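Local coordinates for ABC transporter substrate binding protein (Ribose) (Agrobacterium vitis, PDB 5DKV), which binds alpha-D-tagatopyranose in the crystal and probably serves as the sugar-capturing solute-binding component of an ABC transporter, at residues Lys249-Ala255 against Ile268-Gln274; Gly161-Asn167 against Leu221-Ala227. One frame throughout, in Å; residues are numbered along the deposited sequence.

Interaction 1. Residues Lys249-Ala255 against Ile268-Gln274. With T6T (alpha-D-tagatopyranose), chain E.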
# COMPACT_ATOMS: atom_id res chain seq x y z
N LYS A 249 -10.10 -4.74 -19.62
CA LYS A 249 -10.05 -5.50 -18.38
C LYS A 249 -9.29 -4.67 -17.36
O LYS A 249 -8.32 -3.99 -17.71
CB LYS A 249 -9.38 -6.86 -18.58
CG LYS A 249 -10.02 -7.74 -19.66
CD LYS A 249 -11.48 -8.02 -19.38
CE LYS A 249 -12.06 -9.03 -20.39
NZ LYS A 249 -13.51 -9.29 -20.14
N VAL A 250 -9.71 -4.74 -16.11
CA VAL A 250 -9.05 -3.99 -15.05
C VAL A 250 -8.64 -4.91 -13.92
O VAL A 250 -9.44 -5.72 -13.43
CB VAL A 250 -9.96 -2.88 -14.49
CG1 VAL A 250 -9.26 -2.11 -13.33
CG2 VAL A 250 -10.40 -1.93 -15.60
N VAL A 251 -7.38 -4.78 -13.52
CA VAL A 251 -6.88 -5.38 -12.30
C VAL A 251 -6.49 -4.22 -11.42
O VAL A 251 -5.71 -3.37 -11.80
CB VAL A 251 -5.67 -6.34 -12.52
CG1 VAL A 251 -5.08 -6.81 -11.20
CG2 VAL A 251 -6.12 -7.54 -13.33
N ALA A 252 -7.08 -4.21 -10.23
CA ALA A 252 -6.92 -3.11 -9.30
C ALA A 252 -6.26 -3.59 -8.04
O ALA A 252 -6.71 -4.55 -7.42
CB ALA A 252 -8.26 -2.50 -8.98
N PHE A 253 -5.20 -2.90 -7.65
CA PHE A 253 -4.58 -3.13 -6.36
C PHE A 253 -5.42 -2.49 -5.27
O PHE A 253 -6.04 -1.46 -5.49
CB PHE A 253 -3.16 -2.55 -6.32
CG PHE A 253 -2.16 -3.44 -5.63
CD1 PHE A 253 -1.60 -4.52 -6.28
CD2 PHE A 253 -1.75 -3.18 -4.32
CE1 PHE A 253 -0.70 -5.34 -5.67
CE2 PHE A 253 -0.81 -4.00 -3.70
CZ PHE A 253 -0.29 -5.07 -4.37
N ASP A 254 -5.40 -3.12 -4.09
CA ASP A 254 -6.17 -2.71 -2.91
C ASP A 254 -7.65 -3.05 -3.07
O ASP A 254 -8.09 -3.49 -4.14
CB ASP A 254 -5.94 -1.23 -2.57
CG ASP A 254 -4.50 -0.96 -2.13
OD1 ASP A 254 -3.82 -0.09 -2.74
OD2 ASP A 254 -4.06 -1.65 -1.18
N ALA A 255 -8.39 -2.93 -1.98
CA ALA A 255 -9.77 -3.42 -1.94
C ALA A 255 -10.69 -2.49 -1.16
O ALA A 255 -11.21 -2.86 -0.09
CB ALA A 255 -9.80 -4.82 -1.37
N ILE A 268 -14.31 -4.46 -13.00
CA ILE A 268 -12.97 -4.92 -12.65
C ILE A 268 -13.03 -6.43 -12.55
O ILE A 268 -14.08 -6.98 -12.18
CB ILE A 268 -12.41 -4.30 -11.34
CG1 ILE A 268 -13.15 -4.80 -10.11
CG2 ILE A 268 -12.53 -2.77 -11.40
CD1 ILE A 268 -12.48 -4.38 -8.80
N ASP A 269 -11.94 -7.10 -12.94
CA ASP A 269 -11.86 -8.55 -12.93
C ASP A 269 -11.25 -9.09 -11.63
O ASP A 269 -11.67 -10.14 -11.15
CB ASP A 269 -11.06 -9.06 -14.12
CG ASP A 269 -11.93 -9.28 -15.35
OD1 ASP A 269 -12.94 -8.56 -15.51
OD2 ASP A 269 -11.61 -10.18 -16.16
N PHE A 270 -10.24 -8.39 -11.09
CA PHE A 270 -9.58 -8.80 -9.86
C PHE A 270 -9.22 -7.58 -9.03
O PHE A 270 -8.79 -6.57 -9.57
CB PHE A 270 -8.30 -9.60 -10.14
CG PHE A 270 -8.53 -10.85 -10.93
CD1 PHE A 270 -8.92 -12.00 -10.29
CD2 PHE A 270 -8.32 -10.87 -12.30
CE1 PHE A 270 -9.13 -13.15 -10.98
CE2 PHE A 270 -8.54 -12.02 -13.02
CZ PHE A 270 -8.94 -13.18 -12.36
N ALA A 271 -9.39 -7.72 -7.73
CA ALA A 271 -8.83 -6.77 -6.78
C ALA A 271 -7.80 -7.50 -5.95
O ALA A 271 -8.07 -8.57 -5.41
CB ALA A 271 -9.93 -6.18 -5.90
N ILE A 272 -6.60 -6.95 -5.89
CA ILE A 272 -5.52 -7.52 -5.10
C ILE A 272 -5.48 -6.84 -3.71
O ILE A 272 -4.91 -5.77 -3.56
CB ILE A 272 -4.14 -7.40 -5.80
CG1 ILE A 272 -4.19 -7.82 -7.28
CG2 ILE A 272 -3.10 -8.21 -5.02
CD1 ILE A 272 -4.78 -9.17 -7.51
N ALA A 273 -6.15 -7.44 -2.73
CA ALA A 273 -6.21 -6.91 -1.36
C ALA A 273 -4.88 -7.14 -0.65
O ALA A 273 -4.38 -8.25 -0.59
CB ALA A 273 -7.36 -7.57 -0.56
N GLN A 274 -4.28 -6.09 -0.12
CA GLN A 274 -3.27 -6.26 0.88
C GLN A 274 -3.96 -6.63 2.18
O GLN A 274 -5.18 -6.75 2.23
CB GLN A 274 -2.45 -4.99 1.05
CG GLN A 274 -1.78 -4.51 -0.25
CD GLN A 274 -0.88 -3.32 -0.00
OE1 GLN A 274 0.23 -3.50 0.44
NE2 GLN A 274 -1.38 -2.12 -0.28
O3 T6T E . -1.55 0.95 -1.88
C3 T6T E . -1.57 1.53 -0.59
C4 T6T E . -0.21 1.57 -0.06
O4 T6T E . 0.30 0.19 0.06
C5 T6T E . 0.66 2.37 -0.92
O5 T6T E . 1.98 2.52 -0.36
C6 T6T E . 0.15 3.79 -1.08
O6 T6T E . -1.23 3.76 -1.56
C2 T6T E . -2.09 2.98 -0.69
O2 T6T E . -2.11 3.51 0.62
C1 T6T E . -3.41 3.13 -1.34
O1 T6T E . -4.41 2.44 -0.66
O HOH W 1 -13.30 -11.02 -17.94
O HOH W 2 -12.39 -5.82 -15.86
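D254 and Q274 meet at the sugar-binding end of two parallel strands, 249-253 and 270-273, which helix 259-264 joins into a beta-alpha-beta unit of the periplasmic binding protein fold. Their axes lie 4.7 Å apart. The Q274 amide is turned 40° from the D254 carboxylate, yet NE2 gives a nearly straight bond to the syn lone pair of OD2, with that oxygen almost in the amide plane. Y322 also bonds D254 OD2, and S140 holds Q274 OE1, which fixes the amide's rotation. Beside this pair, the F253 ring receives Q274 CG at CE2 (3.6 Å) and the I272 branch methyl CG2 at CE1 (3.8 Å), while I272 O sits over one face near the rim. Farther back, V251 CG2 approaches the edge of the F270 ring at CD2 (4.1 Å). V250 CG1, anti to the backbone N (chi1 179°), reaches I268 CG2 on the A252 side of the sheet. At the far end one water links K249 NZ, also bonded to G246 O, to D269 OD2; NZ and OD2 themselves stay 4.5 Å apart, too far for a salt bridge. In the pocket, tagatose O3 donates to D254 OD1 (2.6 Å), and Q274 NE2 donates to tagatose O4 (2.9 Å).

Interaction 2. Residues Gly161-Asn167 against Leu221-Ala227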
# COMPACT_ATOMS: atom_id res chain seq x y z
N GLY A 161 -2.34 -8.72 -26.10
CA GLY A 161 -2.92 -7.40 -26.30
C GLY A 161 -2.20 -6.31 -25.54
O GLY A 161 -1.25 -6.59 -24.78
N LYS A 162 -2.66 -5.08 -25.72
CA LYS A 162 -2.03 -3.90 -25.14
C LYS A 162 -2.54 -3.62 -23.73
O LYS A 162 -3.74 -3.58 -23.49
CB LYS A 162 -2.29 -2.65 -25.98
CG LYS A 162 -1.68 -2.60 -27.41
CD LYS A 162 -2.45 -1.49 -28.21
CE LYS A 162 -1.88 -1.05 -29.58
NZ LYS A 162 -2.65 0.17 -30.14
N VAL A 163 -1.61 -3.36 -22.82
CA VAL A 163 -1.96 -3.00 -21.43
C VAL A 163 -1.05 -1.86 -20.98
O VAL A 163 -0.08 -1.53 -21.65
CB VAL A 163 -1.78 -4.19 -20.43
CG1 VAL A 163 -2.61 -5.37 -20.84
CG2 VAL A 163 -0.32 -4.59 -20.32
N TYR A 164 -1.37 -1.26 -19.84
CA TYR A 164 -0.46 -0.32 -19.21
C TYR A 164 -0.71 -0.30 -17.71
O TYR A 164 -1.75 -0.75 -17.24
CB TYR A 164 -0.60 1.09 -19.79
CG TYR A 164 -1.85 1.83 -19.35
CD1 TYR A 164 -3.05 1.63 -19.97
CD2 TYR A 164 -1.80 2.74 -18.30
CE1 TYR A 164 -4.18 2.30 -19.58
CE2 TYR A 164 -2.93 3.44 -17.90
CZ TYR A 164 -4.13 3.20 -18.55
OH TYR A 164 -5.29 3.85 -18.17
N VAL A 165 0.28 0.22 -16.98
CA VAL A 165 0.19 0.42 -15.56
C VAL A 165 -0.24 1.86 -15.26
O VAL A 165 0.38 2.83 -15.74
CB VAL A 165 1.53 0.14 -14.86
CG1 VAL A 165 1.41 0.35 -13.33
CG2 VAL A 165 2.06 -1.28 -15.19
N SER A 166 -1.29 1.99 -14.47
CA SER A 166 -1.71 3.25 -13.92
C SER A 166 -1.07 3.31 -12.54
O SER A 166 -1.32 2.45 -11.71
CB SER A 166 -3.25 3.33 -13.86
OG SER A 166 -3.71 4.44 -13.14
N ASN A 167 -0.20 4.29 -12.33
CA ASN A 167 0.58 4.37 -11.10
C ASN A 167 0.60 5.76 -10.51
O ASN A 167 0.05 6.71 -11.09
CB ASN A 167 2.01 3.90 -11.38
CG ASN A 167 2.65 3.24 -10.19
OD1 ASN A 167 2.15 3.32 -9.07
ND2 ASN A 167 3.75 2.56 -10.44
N LEU A 221 -7.04 -1.19 -26.91
CA LEU A 221 -6.53 -1.38 -25.54
C LEU A 221 -7.24 -2.55 -24.88
O LEU A 221 -8.46 -2.61 -24.87
CB LEU A 221 -6.71 -0.11 -24.71
CG LEU A 221 -6.25 -0.19 -23.25
CD1 LEU A 221 -4.72 -0.27 -23.16
CD2 LEU A 221 -6.77 0.96 -22.41
N ALA A 222 -6.46 -3.49 -24.35
CA ALA A 222 -7.01 -4.69 -23.75
C ALA A 222 -7.19 -4.62 -22.23
O ALA A 222 -8.13 -5.20 -21.71
CB ALA A 222 -6.11 -5.89 -24.11
N GLY A 223 -6.30 -3.94 -21.51
CA GLY A 223 -6.43 -3.89 -20.06
C GLY A 223 -5.52 -2.88 -19.39
O GLY A 223 -4.66 -2.26 -20.02
N VAL A 224 -5.72 -2.73 -18.08
CA VAL A 224 -4.98 -1.78 -17.27
C VAL A 224 -4.83 -2.34 -15.88
O VAL A 224 -5.73 -2.98 -15.36
CB VAL A 224 -5.69 -0.41 -17.24
CG1 VAL A 224 -7.10 -0.56 -16.75
CG2 VAL A 224 -4.95 0.59 -16.39
N PHE A 225 -3.67 -2.07 -15.29
CA PHE A 225 -3.37 -2.44 -13.91
C PHE A 225 -3.20 -1.17 -13.12
O PHE A 225 -2.29 -0.40 -13.40
CB PHE A 225 -2.11 -3.31 -13.83
CG PHE A 225 -1.51 -3.43 -12.43
CD1 PHE A 225 -2.30 -3.71 -11.33
CD2 PHE A 225 -0.14 -3.26 -12.23
CE1 PHE A 225 -1.74 -3.84 -10.06
CE2 PHE A 225 0.42 -3.36 -10.97
CZ PHE A 225 -0.37 -3.65 -9.89
N GLY A 226 -4.08 -0.94 -12.15
CA GLY A 226 -3.94 0.20 -11.25
C GLY A 226 -3.15 -0.22 -10.03
O GLY A 226 -3.59 -1.10 -9.26
N ALA A 227 -2.00 0.40 -9.83
CA ALA A 227 -1.02 -0.15 -8.92
C ALA A 227 -1.26 0.25 -7.46
O ALA A 227 -0.52 -0.21 -6.61
CB ALA A 227 0.37 0.25 -9.36
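Y164 and V224 make the main side-chain contact between strands 161-167 and 223-226, running alongside each other in the same direction. V224 CG2 stands over one face of the tyrosine ring, 3.8 Å from its centroid and 22° off the normal, which meets the geometry of a CH-pi contact; the methyl is displaced toward the rim, nearest CZ. Two torsions produce this overlap: Y164 CG lies between its backbone N and carbonyl carbon (chi1 74°), and V224 CG2 is anti to its own N. L221 comes to the same ring differently, crossing it at about a right angle and bringing CD1 to the edge at Y164 CD1 (4.1 Å). L211 of helix 204-217 packs against both Y164 and L221.

Apolar contacts on the opposite face of the sheet are between V165 and F225, again alongside one another, with V165 CG1 4.1 Å from F225 CD2. The same methyl meets A227 CB, while A227 CA lies over one face of the F225 ring. F182 brings its own ring to F225, the two planes nearly parallel.

The backbone bonds are those of neighbouring parallel strands in the Rossmann-like sheet of a type I periplasmic binding protein, with the axes 25° apart in direction. F225 N to Y164 O, S166 N to F225 O and A227 N to S166 O are short, the second of them 2.8 Å, whereas Y164 N to G223 O is long and weak. At the start of the pair, K162 O accepts from both A222 N and G223 N.

Polar side chains turn to partners outside the pair: K162 NZ forms a salt bridge with D220 and a hydrogen bond to N218, and N167 ND2 donates to E179 OE1. N167 OD1 lies 3.6 Å from A227 CB.

Both segments of interaction 2 precede those of interaction 1 in the sequence, and the centres of the two contacts are 12 Å apart. They occupy one sheet, in which strands 270-273, 249-253, 223-226 and 161-167 follow in that order, all parallel. The middle pair joins the contacts directly: K249 N lies 2.9 Å from A222 O and F253 N 2.9 Å from G226 O, both probable hydrogen bonds. Helix 142-156 packs against side chains of both interactions. The C-terminal ends of these strands face the sugar: interaction 1 supplies D254 and Q274, whereas in interaction 2 the side chain of A227 is about 8 Å from the bound sugar and its carbonyl bonds the sugar-binding R178, consistent with a second-shell role.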